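Local coordinates for DNA polymerase III subunit beta (Pseudomonas aeruginosa, PDB 4TSZ), which forms the sliding clamp of the replication machinery, tethering DNA polymerases and other proteins to DNA and giving them processivity, at residues Ile140-Phe145 against Asp357-Val362; Gln263-Ala268 against Gly290-Gln295; Arg281-Gln286 against Ile294-Pro299; Leu327-Val332 against Tyr361-Met366. One frame throughout, in Å; residues are numbered along the deposited sequence.

Contact 1: residues Ile140-Phe145 against Asp357-Val362; sequences IDRTSF and DDSAYV
Y361 reaches across from strand 359-363 and sets its hydroxyl against the main chain at R142, where OH donates a hydrogen bond of 2.9 Å to the carbonyl O of R142. The acceptor lies at the edge of the phenol ring, near its plane; seen from the carbonyl, the donor is tilted 21° from the carbonyl plane. F145 meets the same ring farther back. Its CZ comes within 3.7 Å of Y361 CD1, and that carbon lies at the edge of the phenylalanine ring. The two planes are inclined by only 30°, but with centroids 6.0 Å apart they are slid so far that the rings touch rim to rim and do not stack. The arginine side chain bends at chi2 (-71°), which carries its guanidinium past the phenol toward S359, whose OG lies near the guanidinium plane, 3.8 Å from R142 NH1. A water bridges this corner, donating to Y361 OH and held more weakly by R142 NH1 and S359 OG. The salt bridge of R142 is made with E353, on the neighbouring strand 349-353. At this point of the junction between the central and C-terminal domains, one tyrosine hydroxyl both donates, to a backbone carbonyl, and accepts, from water: a polar tip satisfied on both counts at the end of an apolar ring.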
loop_
_atom_site.group_PDB
_atom_site.type_symbol
_atom_site.label_atom_id
_atom_site.label_comp_id
_atom_site.label_asym_id
_atom_site.label_seq_id
_atom_site.Cartn_x
_atom_site.Cartn_y
_atom_site.Cartn_z
ATOM N N ILE E 140 -17.467 3.464 17.297
ATOM C CA ILE E 140 -17.332 2.834 15.980
ATOM C C ILE E 140 -16.057 1.980 15.927
ATOM O O ILE E 140 -16.148 0.802 15.592
ATOM C CB ILE E 140 -17.410 3.860 14.805
ATOM C CG1 ILE E 140 -18.723 4.677 14.840
ATOM C CG2 ILE E 140 -17.219 3.151 13.442
ATOM C CD1 ILE E 140 -18.735 5.986 13.961
ATOM N N ASP E 141 -14.886 2.573 16.248
ATOM C CA ASP E 141 -13.589 1.897 16.194
ATOM C C ASP E 141 -13.452 0.714 17.163
ATOM O O ASP E 141 -12.740 -0.229 16.842
ATOM C CB ASP E 141 -12.425 2.889 16.361
ATOM C CG ASP E 141 -12.222 3.859 15.202
ATOM O OD1 ASP E 141 -12.763 3.600 14.096
ATOM O OD2 ASP E 141 -11.507 4.867 15.393
ATOM N N ARG E 142 -14.152 0.740 18.312
ATOM C CA ARG E 142 -14.090 -0.378 19.257
ATOM C C ARG E 142 -14.933 -1.570 18.803
ATOM O O ARG E 142 -14.796 -2.650 19.368
ATOM C CB ARG E 142 -14.502 0.042 20.698
ATOM C CG ARG E 142 -13.538 0.976 21.433
ATOM C CD ARG E 142 -12.249 0.313 21.848
ATOM N NE ARG E 142 -11.294 1.276 22.397
ATOM C CZ ARG E 142 -11.112 1.502 23.694
ATOM N NH1 ARG E 142 -11.824 0.841 24.598
ATOM N NH2 ARG E 142 -10.216 2.392 24.097
ATOM N N THR E 143 -15.821 -1.384 17.809
ATOM C CA THR E 143 -16.733 -2.449 17.389
ATOM C C THR E 143 -16.778 -2.817 15.917
ATOM O O THR E 143 -17.267 -3.906 15.615
ATOM C CB THR E 143 -18.173 -2.122 17.858
ATOM O OG1 THR E 143 -18.636 -0.975 17.142
ATOM C CG2 THR E 143 -18.279 -1.897 19.372
ATOM N N SER E 144 -16.333 -1.917 15.008
ATOM C CA SER E 144 -16.459 -2.075 13.549
ATOM C C SER E 144 -15.958 -3.361 12.917
ATOM O O SER E 144 -16.568 -3.823 11.957
ATOM C CB SER E 144 -15.974 -0.846 12.786
ATOM O OG SER E 144 -14.563 -0.714 12.840
ATOM N N PHE E 145 -14.901 -3.975 13.489
ATOM C CA PHE E 145 -14.331 -5.234 12.986
ATOM C C PHE E 145 -15.346 -6.395 13.040
ATOM O O PHE E 145 -15.188 -7.348 12.284
ATOM C CB PHE E 145 -13.079 -5.598 13.803
ATOM C CG PHE E 145 -13.380 -6.042 15.226
ATOM C CD1 PHE E 145 -13.683 -7.372 15.510
ATOM C CD2 PHE E 145 -13.394 -5.125 16.271
ATOM C CE1 PHE E 145 -14.004 -7.774 16.802
ATOM C CE2 PHE E 145 -13.704 -5.532 17.573
ATOM C CZ PHE E 145 -13.974 -6.860 17.835
ATOM N N ASP E 357 -16.499 -2.342 32.165
ATOM C CA ASP E 357 -17.405 -3.183 31.377
ATOM C C ASP E 357 -18.024 -2.424 30.184
ATOM O O ASP E 357 -18.905 -2.979 29.522
ATOM C CB ASP E 357 -18.507 -3.790 32.283
ATOM C CG ASP E 357 -18.025 -4.735 33.378
ATOM O OD1 ASP E 357 -16.885 -5.251 33.266
ATOM O OD2 ASP E 357 -18.800 -4.988 34.329
ATOM N N ASP E 358 -17.556 -1.174 29.890
ATOM C CA ASP E 358 -18.053 -0.323 28.778
ATOM C C ASP E 358 -17.978 -1.019 27.428
ATOM O O ASP E 358 -18.901 -0.885 26.627
ATOM C CB ASP E 358 -17.330 1.039 28.711
ATOM C CG ASP E 358 -17.405 1.892 29.971
ATOM O OD1 ASP E 358 -18.302 1.640 30.822
ATOM O OD2 ASP E 358 -16.586 2.828 30.099
ATOM N N SER E 359 -16.889 -1.775 27.192
ATOM C CA SER E 359 -16.701 -2.577 25.990
ATOM C C SER E 359 -16.913 -4.042 26.355
ATOM O O SER E 359 -16.475 -4.482 27.413
ATOM C CB SER E 359 -15.307 -2.373 25.404
ATOM O OG SER E 359 -15.147 -1.045 24.929
ATOM N N ALA E 360 -17.614 -4.784 25.489
ATOM C CA ALA E 360 -17.876 -6.211 25.670
ATOM C C ALA E 360 -17.773 -6.930 24.324
ATOM O O ALA E 360 -18.288 -6.451 23.314
ATOM C CB ALA E 360 -19.241 -6.431 26.313
ATOM N N TYR E 361 -17.048 -8.050 24.312
ATOM C CA TYR E 361 -16.793 -8.832 23.105
ATOM C C TYR E 361 -17.179 -10.265 23.329
ATOM O O TYR E 361 -16.794 -10.864 24.323
ATOM C CB TYR E 361 -15.326 -8.712 22.669
ATOM C CG TYR E 361 -14.911 -7.268 22.511
ATOM C CD1 TYR E 361 -15.176 -6.573 21.334
ATOM C CD2 TYR E 361 -14.336 -6.566 23.570
ATOM C CE1 TYR E 361 -14.870 -5.218 21.207
ATOM C CE2 TYR E 361 -14.019 -5.210 23.453
ATOM C CZ TYR E 361 -14.288 -4.539 22.268
ATOM O OH TYR E 361 -13.956 -3.213 22.130
ATOM N N VAL E 362 -17.975 -10.808 22.413
ATOM C CA VAL E 362 -18.485 -12.177 22.507
ATOM C C VAL E 362 -17.949 -12.983 21.328
ATOM O O VAL E 362 -18.050 -12.526 20.197
ATOM C CB VAL E 362 -20.033 -12.176 22.567
ATOM C CG1 VAL E 362 -20.576 -13.586 22.755
ATOM C CG2 VAL E 362 -20.542 -11.250 23.680
HETATM O O HOH W 1 -12.168 -2.085 23.952
#

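Contact 2: residues Gln263-Ala268 against Gly290-Gln295; sequences QQLREA and GLLKIQ
L265 and L292 meet methyl to methyl, CD2 to CD2 at 3.8 Å, with their side chains nearly perpendicular. The two leucines get there by different torsions. On helix 262-273, L265 has CG opposite its carbonyl carbon (chi1 -69°), and although its CB does not aim at the strand, the isobutyl end swings nearer to it. L292 starts from the strand with CB already facing the helix and turns CG opposite its own backbone N, chi1 -175°. One helical turn on, A268 brings its short CB to within 3.8 Å of I294 CD1, the far end of the longer isoleucine branch. This is a helix laid on one face of an antiparallel sheet, the recurring scheme of the DNA-clamp fold, and alternation along the strand sends L292 and I294 inward while L291, K293 and Q295 point to the other face. The helix keeps a matching division: L265 and A268 are buried, whereas Q263 and E267 lie on another side, where Q263 NE2 makes a weak hydrogen bond to E267 OE1. Around the apolar seam, L330 of helix 323-330 packs on L265, V308 of the adjoining strand lies against A268, and F269 touches I294.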
loop_
_atom_site.group_PDB
_atom_site.type_symbol
_atom_site.label_atom_id
_atom_site.label_comp_id
_atom_site.label_asym_id
_atom_site.label_seq_id
_atom_site.Cartn_x
_atom_site.Cartn_y
_atom_site.Cartn_z
ATOM N N GLN E 263 -0.722 -8.038 25.515
ATOM C CA GLN E 263 0.426 -8.203 24.620
ATOM C C GLN E 263 0.925 -9.640 24.539
ATOM O O GLN E 263 1.148 -10.127 23.437
ATOM C CB GLN E 263 1.579 -7.281 25.017
ATOM C CG GLN E 263 1.555 -5.931 24.315
ATOM C CD GLN E 263 2.820 -5.139 24.512
ATOM O OE1 GLN E 263 2.783 -3.953 24.785
ATOM N NE2 GLN E 263 3.977 -5.761 24.305
ATOM N N GLN E 264 1.074 -10.320 25.690
ATOM C CA GLN E 264 1.530 -11.713 25.743
ATOM C C GLN E 264 0.562 -12.631 24.997
ATOM O O GLN E 264 1.004 -13.488 24.238
ATOM C CB GLN E 264 1.678 -12.190 27.192
ATOM C CG GLN E 264 2.917 -11.673 27.907
ATOM C CD GLN E 264 3.149 -12.460 29.173
ATOM O OE1 GLN E 264 2.427 -12.328 30.162
ATOM N NE2 GLN E 264 4.134 -13.339 29.151
ATOM N N LEU E 265 -0.754 -12.436 25.203
ATOM C CA LEU E 265 -1.782 -13.227 24.535
ATOM C C LEU E 265 -1.803 -12.955 23.047
ATOM O O LEU E 265 -1.858 -13.898 22.267
ATOM C CB LEU E 265 -3.169 -13.026 25.173
ATOM C CG LEU E 265 -3.341 -13.608 26.589
ATOM C CD1 LEU E 265 -4.571 -13.039 27.274
ATOM C CD2 LEU E 265 -3.400 -15.137 26.568
ATOM N N ARG E 266 -1.715 -11.669 22.648
ATOM C CA ARG E 266 -1.690 -11.273 21.248
ATOM C C ARG E 266 -0.488 -11.869 20.517
ATOM O O ARG E 266 -0.663 -12.398 19.418
ATOM C CB ARG E 266 -1.764 -9.742 21.066
ATOM C CG ARG E 266 -1.977 -9.350 19.591
ATOM C CD ARG E 266 -1.220 -8.112 19.140
ATOM N NE ARG E 266 0.243 -8.177 19.293
ATOM C CZ ARG E 266 1.089 -8.678 18.390
ATOM N NH1 ARG E 266 0.630 -9.233 17.275
ATOM N NH2 ARG E 266 2.396 -8.655 18.611
ATOM N N GLU E 267 0.707 -11.826 21.146
ATOM C CA GLU E 267 1.955 -12.358 20.575
ATOM C C GLU E 267 1.909 -13.869 20.390
ATOM O O GLU E 267 2.294 -14.370 19.325
ATOM C CB GLU E 267 3.175 -11.943 21.408
ATOM C CG GLU E 267 3.556 -10.485 21.222
ATOM C CD GLU E 267 4.232 -9.810 22.405
ATOM O OE1 GLU E 267 4.420 -8.573 22.348
ATOM O OE2 GLU E 267 4.557 -10.503 23.398
ATOM N N ALA E 268 1.406 -14.590 21.415
ATOM C CA ALA E 268 1.257 -16.048 21.387
ATOM C C ALA E 268 0.213 -16.481 20.360
ATOM O O ALA E 268 0.444 -17.463 19.651
ATOM C CB ALA E 268 0.880 -16.560 22.765
ATOM N N GLY E 290 -3.316 -21.025 36.575
ATOM C CA GLY E 290 -2.267 -20.094 36.168
ATOM C C GLY E 290 -1.685 -20.283 34.778
ATOM O O GLY E 290 -0.668 -19.664 34.455
ATOM N N LEU E 291 -2.317 -21.122 33.934
ATOM C CA LEU E 291 -1.758 -21.445 32.626
ATOM C C LEU E 291 -2.749 -21.572 31.479
ATOM O O LEU E 291 -3.801 -22.189 31.619
ATOM C CB LEU E 291 -0.920 -22.744 32.770
ATOM C CG LEU E 291 -0.152 -23.284 31.557
ATOM C CD1 LEU E 291 1.020 -22.380 31.187
ATOM C CD2 LEU E 291 0.342 -24.690 31.827
ATOM N N LEU E 292 -2.366 -21.024 30.318
ATOM C CA LEU E 292 -3.107 -21.164 29.073
ATOM C C LEU E 292 -2.190 -21.785 28.011
ATOM O O LEU E 292 -1.217 -21.155 27.582
ATOM C CB LEU E 292 -3.723 -19.835 28.579
ATOM C CG LEU E 292 -4.611 -19.957 27.323
ATOM C CD1 LEU E 292 -5.954 -20.607 27.649
ATOM C CD2 LEU E 292 -4.823 -18.614 26.667
ATOM N N LYS E 293 -2.489 -23.031 27.619
ATOM C CA LYS E 293 -1.745 -23.736 26.574
ATOM C C LYS E 293 -2.476 -23.491 25.253
ATOM O O LYS E 293 -3.699 -23.655 25.196
ATOM C CB LYS E 293 -1.657 -25.245 26.858
ATOM C CG LYS E 293 -0.810 -25.633 28.067
ATOM C CD LYS E 293 -0.760 -27.153 28.200
ATOM C CE LYS E 293 -0.142 -27.630 29.491
ATOM N NZ LYS E 293 -0.099 -29.114 29.563
ATOM N N ILE E 294 -1.739 -23.054 24.217
ATOM C CA ILE E 294 -2.283 -22.776 22.889
ATOM C C ILE E 294 -1.661 -23.718 21.868
ATOM O O ILE E 294 -0.438 -23.856 21.815
ATOM C CB ILE E 294 -2.123 -21.288 22.466
ATOM C CG1 ILE E 294 -2.552 -20.324 23.592
ATOM C CG2 ILE E 294 -2.876 -20.988 21.132
ATOM C CD1 ILE E 294 -1.830 -19.024 23.581
ATOM N N GLN E 295 -2.504 -24.356 21.055
ATOM C CA GLN E 295 -2.038 -25.260 20.013
ATOM C C GLN E 295 -2.756 -24.967 18.692
ATOM O O GLN E 295 -3.948 -24.656 18.684
ATOM C CB GLN E 295 -2.225 -26.723 20.443
ATOM C CG GLN E 295 -1.556 -27.739 19.532
ATOM C CD GLN E 295 -2.548 -28.744 19.008
ATOM O OE1 GLN E 295 -3.433 -28.429 18.200
ATOM N NE2 GLN E 295 -2.410 -29.988 19.445
#

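Contact 3: residues Arg281-Gln286 against Ile294-Pro299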
loop_
_atom_site.group_PDB
_atom_site.type_symbol
_atom_site.label_atom_id
_atom_site.label_comp_id
_atom_site.label_asym_id
_atom_site.label_seq_id
_atom_site.Cartn_x
_atom_site.Cartn_y
_atom_site.Cartn_z
ATOM N N ARG E 281 -8.751 -21.300 10.484
ATOM C CA ARG E 281 -8.031 -20.528 11.520
ATOM C C ARG E 281 -8.239 -21.010 12.967
ATOM O O ARG E 281 -8.173 -20.222 13.908
ATOM C CB ARG E 281 -8.353 -19.026 11.347
ATOM C CG ARG E 281 -7.978 -18.484 9.957
ATOM C CD ARG E 281 -6.495 -18.158 9.858
ATOM N NE ARG E 281 -6.167 -17.008 10.714
ATOM C CZ ARG E 281 -4.947 -16.564 10.988
ATOM N NH1 ARG E 281 -3.878 -17.196 10.515
ATOM N NH2 ARG E 281 -4.784 -15.489 11.747
ATOM N N GLY E 282 -8.479 -22.307 13.116
ATOM C CA GLY E 282 -8.746 -22.923 14.405
ATOM C C GLY E 282 -7.520 -23.140 15.255
ATOM O O GLY E 282 -6.476 -23.594 14.773
ATOM N N ILE E 283 -7.649 -22.785 16.537
ATOM C CA ILE E 283 -6.640 -23.004 17.570
ATOM C C ILE E 283 -7.312 -23.705 18.733
ATOM O O ILE E 283 -8.533 -23.588 18.912
ATOM C CB ILE E 283 -5.865 -21.729 18.002
ATOM C CG1 ILE E 283 -6.793 -20.653 18.617
ATOM C CG2 ILE E 283 -4.975 -21.199 16.866
ATOM C CD1 ILE E 283 -6.119 -19.651 19.487
ATOM N N ARG E 284 -6.533 -24.456 19.497
ATOM C CA ARG E 284 -7.024 -25.147 20.675
ATOM C C ARG E 284 -6.427 -24.490 21.915
ATOM O O ARG E 284 -5.219 -24.248 21.985
ATOM C CB ARG E 284 -6.694 -26.643 20.624
ATOM C CG ARG E 284 -7.294 -27.445 21.786
ATOM C CD ARG E 284 -6.741 -28.849 21.840
ATOM N NE ARG E 284 -5.316 -28.857 22.180
ATOM C CZ ARG E 284 -4.556 -29.948 22.207
ATOM N NH1 ARG E 284 -5.073 -31.137 21.912
ATOM N NH2 ARG E 284 -3.271 -29.860 22.526
ATOM N N LEU E 285 -7.299 -24.185 22.875
ATOM C CA LEU E 285 -6.946 -23.584 24.151
ATOM C C LEU E 285 -7.115 -24.633 25.250
ATOM O O LEU E 285 -8.123 -25.341 25.281
ATOM C CB LEU E 285 -7.880 -22.383 24.411
ATOM C CG LEU E 285 -7.362 -20.950 24.202
ATOM C CD1 LEU E 285 -6.474 -20.809 22.987
ATOM C CD2 LEU E 285 -8.508 -19.961 24.151
ATOM N N GLN E 286 -6.111 -24.760 26.122
ATOM C CA GLN E 286 -6.174 -25.643 27.276
ATOM C C GLN E 286 -5.877 -24.804 28.492
ATOM O O GLN E 286 -4.735 -24.394 28.714
ATOM C CB GLN E 286 -5.244 -26.853 27.156
ATOM C CG GLN E 286 -5.752 -27.900 26.168
ATOM C CD GLN E 286 -4.774 -29.028 25.928
ATOM O OE1 GLN E 286 -5.167 -30.139 25.564
ATOM N NE2 GLN E 286 -3.475 -28.775 26.086
ATOM N N ILE E 294 -1.739 -23.054 24.217
ATOM C CA ILE E 294 -2.283 -22.776 22.889
ATOM C C ILE E 294 -1.661 -23.718 21.868
ATOM O O ILE E 294 -0.438 -23.856 21.815
ATOM C CB ILE E 294 -2.123 -21.288 22.466
ATOM C CG1 ILE E 294 -2.552 -20.324 23.592
ATOM C CG2 ILE E 294 -2.876 -20.988 21.132
ATOM C CD1 ILE E 294 -1.830 -19.024 23.581
ATOM N N GLN E 295 -2.504 -24.356 21.055
ATOM C CA GLN E 295 -2.038 -25.260 20.013
ATOM C C GLN E 295 -2.756 -24.967 18.692
ATOM O O GLN E 295 -3.948 -24.656 18.684
ATOM C CB GLN E 295 -2.225 -26.723 20.443
ATOM C CG GLN E 295 -1.556 -27.739 19.532
ATOM C CD GLN E 295 -2.548 -28.744 19.008
ATOM O OE1 GLN E 295 -3.433 -28.429 18.200
ATOM N NE2 GLN E 295 -2.410 -29.988 19.445
ATOM N N ALA E 296 -2.010 -25.054 17.586
ATOM C CA ALA E 296 -2.523 -24.873 16.236
ATOM C C ALA E 296 -1.874 -25.866 15.289
ATOM O O ALA E 296 -0.667 -26.124 15.372
ATOM C CB ALA E 296 -2.269 -23.458 15.753
ATOM N N ASN E 297 -2.680 -26.426 14.383
ATOM C CA ASN E 297 -2.202 -27.339 13.345
ATOM C C ASN E 297 -2.939 -27.135 12.039
ATOM O O ASN E 297 -4.030 -26.552 12.024
ATOM C CB ASN E 297 -2.134 -28.810 13.792
ATOM C CG ASN E 297 -3.415 -29.362 14.353
ATOM O OD1 ASN E 297 -4.399 -29.563 13.637
ATOM N ND2 ASN E 297 -3.414 -29.648 15.642
ATOM N N ASN E 298 -2.301 -27.528 10.933
ATOM C CA ASN E 298 -2.845 -27.328 9.603
ATOM C C ASN E 298 -2.955 -28.665 8.818
ATOM O O ASN E 298 -2.504 -29.692 9.343
ATOM C CB ASN E 298 -2.016 -26.236 8.870
ATOM C CG ASN E 298 -0.569 -26.583 8.588
ATOM O OD1 ASN E 298 -0.164 -27.749 8.540
ATOM N ND2 ASN E 298 0.232 -25.565 8.313
ATOM N N PRO E 299 -3.532 -28.698 7.580
ATOM C CA PRO E 299 -3.631 -29.980 6.849
ATOM C C PRO E 299 -2.295 -30.665 6.528
ATOM O O PRO E 299 -2.273 -31.889 6.412
ATOM C CB PRO E 299 -4.412 -29.609 5.580
ATOM C CG PRO E 299 -5.107 -28.327 5.916
ATOM C CD PRO E 299 -4.141 -27.605 6.791
#
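I294 CG2 rests against the groove where I283 CD1 and L285 CD1 meet, 3.9 Å from the first and 4.1 Å from the second, and all three side chains point the same way from one face of the hairpin. At the next position I283 CG2 rests on the small A296 CB at 3.7 Å, the short alanine leaving the place that the beta-branched isoleucine fills. I283 CG1 takes the position between backbone N and carbonyl carbon (chi1 62°), which turns the longer branch along the sheet toward I294. On the other face R284 and Q295 form a hydrogen-bonded antiparallel pair. R284 N bonds to Q295 O at 2.7 Å and almost straight, 175° at the hydrogen, with the return bond from Q295 N to R284 O at 2.9 Å. Above these bonds the arginine chain bends at chi3, and Q295 NE2 lies above one guanidinium face of R284, offset toward its rim, the two planes 32° apart; both groups are donors there, so this is contact without a hydrogen bond. The hairpin of strands 282-288 and 291-297 occupies the middle of a four-stranded sheet, flanked by strands 317-322 and 303-309. Helix 262-273 covers the isoleucine side, with F269 touching both I283 and I294.

Contact 4: residues Leu327-Val332 against Tyr361-Met366; sequences LDVLGV and YVVMPM
With chi1 at 171°, V329 places CG1 opposite its backbone N and CG2 opposite its carbonyl carbon, and both methyls then press on the same side of Y361 CB, each 3.8 Å away. V332 turns differently: at chi1 -60° its CG2 sits between backbone N and carbonyl carbon and is directed at the far end of the tyrosine. The setting is the helix-on-sheet layer of a clamp domain, where helix 323-330 and the segment up to V332 lie against strand 359-363, which pairs with strand 177-184 of the central domain in a shared sheet. The two valines share the tyrosine along its length, V329 at CB and CG, V332 at CZ and OH. V329 CG1 approaches Y361 CG at 3.8 Å, while V332 CG2 comes obliquely onto the outer half of the ring, 3.6 Å from Y361 CZ. Two residues along the strand, V363 faces the helix as well, and its CG2 meets V329 CG2 at 4.0 Å, the two side chains running antiparallel alongside each other. V362 between them points away, and on that side it packs against an apolar side chain of the bound peptide; P365, farther on, makes backbone hydrogen bonds to the peptide. The strand thus has the helix on one side and contributes to the peptide site on the other. Although the valine side chains offer only carbon, the phenol hydroxyl has the carbonyl of R142 and a water as partners. That same water also donates to V332 O, at 2.9 Å.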
loop_
_atom_site.group_PDB
_atom_site.type_symbol
_atom_site.label_atom_id
_atom_site.label_comp_id
_atom_site.label_asym_id
_atom_site.label_seq_id
_atom_site.Cartn_x
_atom_site.Cartn_y
_atom_site.Cartn_z
ATOM N N LEU E 327 -7.698 -12.370 17.877
ATOM C CA LEU E 327 -6.757 -11.300 17.538
ATOM C C LEU E 327 -7.491 -9.978 17.271
ATOM O O LEU E 327 -7.040 -8.917 17.715
ATOM C CB LEU E 327 -5.826 -11.697 16.373
ATOM C CG LEU E 327 -4.738 -12.707 16.740
ATOM C CD1 LEU E 327 -4.222 -13.431 15.512
ATOM C CD2 LEU E 327 -3.589 -12.038 17.524
ATOM N N ASP E 328 -8.660 -10.059 16.622
ATOM C CA ASP E 328 -9.506 -8.895 16.362
ATOM C C ASP E 328 -9.915 -8.208 17.665
ATOM O O ASP E 328 -9.832 -6.983 17.761
ATOM C CB ASP E 328 -10.770 -9.288 15.589
ATOM C CG ASP E 328 -10.565 -9.620 14.139
ATOM O OD1 ASP E 328 -9.485 -9.295 13.600
ATOM O OD2 ASP E 328 -11.467 -10.232 13.550
ATOM N N VAL E 329 -10.324 -9.003 18.674
ATOM C CA VAL E 329 -10.725 -8.508 19.987
ATOM C C VAL E 329 -9.535 -7.856 20.702
ATOM O O VAL E 329 -9.659 -6.735 21.203
ATOM C CB VAL E 329 -11.386 -9.614 20.857
ATOM C CG1 VAL E 329 -11.589 -9.131 22.296
ATOM C CG2 VAL E 329 -12.710 -10.072 20.255
ATOM N N LEU E 330 -8.389 -8.563 20.751
ATOM C CA LEU E 330 -7.196 -8.065 21.429
ATOM C C LEU E 330 -6.690 -6.748 20.846
ATOM O O LEU E 330 -6.227 -5.897 21.606
ATOM C CB LEU E 330 -6.088 -9.134 21.495
ATOM C CG LEU E 330 -6.392 -10.372 22.352
ATOM C CD1 LEU E 330 -5.346 -11.408 22.167
ATOM C CD2 LEU E 330 -6.551 -10.022 23.836
ATOM N N GLY E 331 -6.869 -6.573 19.529
ATOM C CA GLY E 331 -6.487 -5.377 18.786
ATOM C C GLY E 331 -7.249 -4.123 19.176
ATOM O O GLY E 331 -6.793 -3.022 18.877
ATOM N N VAL E 332 -8.411 -4.271 19.839
ATOM C CA VAL E 332 -9.231 -3.144 20.302
ATOM C C VAL E 332 -9.234 -2.943 21.838
ATOM O O VAL E 332 -9.769 -1.947 22.317
ATOM C CB VAL E 332 -10.650 -3.084 19.665
ATOM C CG1 VAL E 332 -10.571 -2.948 18.143
ATOM C CG2 VAL E 332 -11.500 -4.288 20.068
ATOM N N TYR E 361 -17.048 -8.050 24.312
ATOM C CA TYR E 361 -16.793 -8.832 23.105
ATOM C C TYR E 361 -17.179 -10.265 23.329
ATOM O O TYR E 361 -16.794 -10.864 24.323
ATOM C CB TYR E 361 -15.326 -8.712 22.669
ATOM C CG TYR E 361 -14.911 -7.268 22.511
ATOM C CD1 TYR E 361 -15.176 -6.573 21.334
ATOM C CD2 TYR E 361 -14.336 -6.566 23.570
ATOM C CE1 TYR E 361 -14.870 -5.218 21.207
ATOM C CE2 TYR E 361 -14.019 -5.210 23.453
ATOM C CZ TYR E 361 -14.288 -4.539 22.268
ATOM O OH TYR E 361 -13.956 -3.213 22.130
ATOM N N VAL E 362 -17.975 -10.808 22.413
ATOM C CA VAL E 362 -18.485 -12.177 22.507
ATOM C C VAL E 362 -17.949 -12.983 21.328
ATOM O O VAL E 362 -18.050 -12.526 20.197
ATOM C CB VAL E 362 -20.033 -12.176 22.567
ATOM C CG1 VAL E 362 -20.576 -13.586 22.755
ATOM C CG2 VAL E 362 -20.542 -11.250 23.680
ATOM N N VAL E 363 -17.326 -14.147 21.593
ATOM C CA VAL E 363 -16.794 -14.997 20.534
ATOM C C VAL E 363 -17.336 -16.411 20.720
ATOM O O VAL E 363 -17.010 -17.052 21.719
ATOM C CB VAL E 363 -15.230 -14.990 20.429
ATOM C CG1 VAL E 363 -14.761 -15.810 19.224
ATOM C CG2 VAL E 363 -14.668 -13.576 20.343
ATOM N N MET E 364 -18.118 -16.914 19.749
ATOM C CA MET E 364 -18.601 -18.297 19.785
ATOM C C MET E 364 -17.408 -19.223 19.495
ATOM O O MET E 364 -16.584 -18.914 18.620
ATOM C CB MET E 364 -19.704 -18.569 18.740
ATOM C CG MET E 364 -21.096 -18.186 19.192
ATOM S SD MET E 364 -21.640 -18.883 20.797
ATOM C CE MET E 364 -22.047 -20.537 20.315
ATOM N N PRO E 365 -17.294 -20.356 20.214
ATOM C CA PRO E 365 -16.176 -21.272 19.946
ATOM C C PRO E 365 -16.355 -22.112 18.671
ATOM O O PRO E 365 -17.349 -21.981 17.950
ATOM C CB PRO E 365 -16.153 -22.153 21.204
ATOM C CG PRO E 365 -17.560 -22.204 21.644
ATOM C CD PRO E 365 -18.165 -20.870 21.291
ATOM N N MET E 366 -15.359 -22.966 18.397
ATOM C CA MET E 366 -15.334 -23.925 17.298
ATOM C C MET E 366 -15.335 -25.320 17.924
ATOM O O MET E 366 -14.747 -25.517 18.994
ATOM C CB MET E 366 -14.048 -23.770 16.472
ATOM C CG MET E 366 -13.995 -22.526 15.618
ATOM S SD MET E 366 -12.391 -22.362 14.801
ATOM C CE MET E 366 -12.457 -23.713 13.637
HETATM O O HOH W 1 -12.168 -2.085 23.952
#

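In the fold
Strand 359-363 serves contacts 1 and 4, which share Y361 and a water: contact 1 takes the polar tip across to the central domain, contact 4 the apolar flank within the C-terminal domain, and F145 and V332 touch where they meet. Contacts 2 and 3 share strand 291-297 in the other sheet of the C-terminal domain, about 12 Å apart between centres. Contacts 2 and 4 are buried and apolar between side chains, each setting a helix on a strand, and the two helices pack through R266, L327 and L330. Contacts 1 and 3 are partly buried and mix hydrogen bonds with apolar packing, joining domains in one case and hairpin strands in the other.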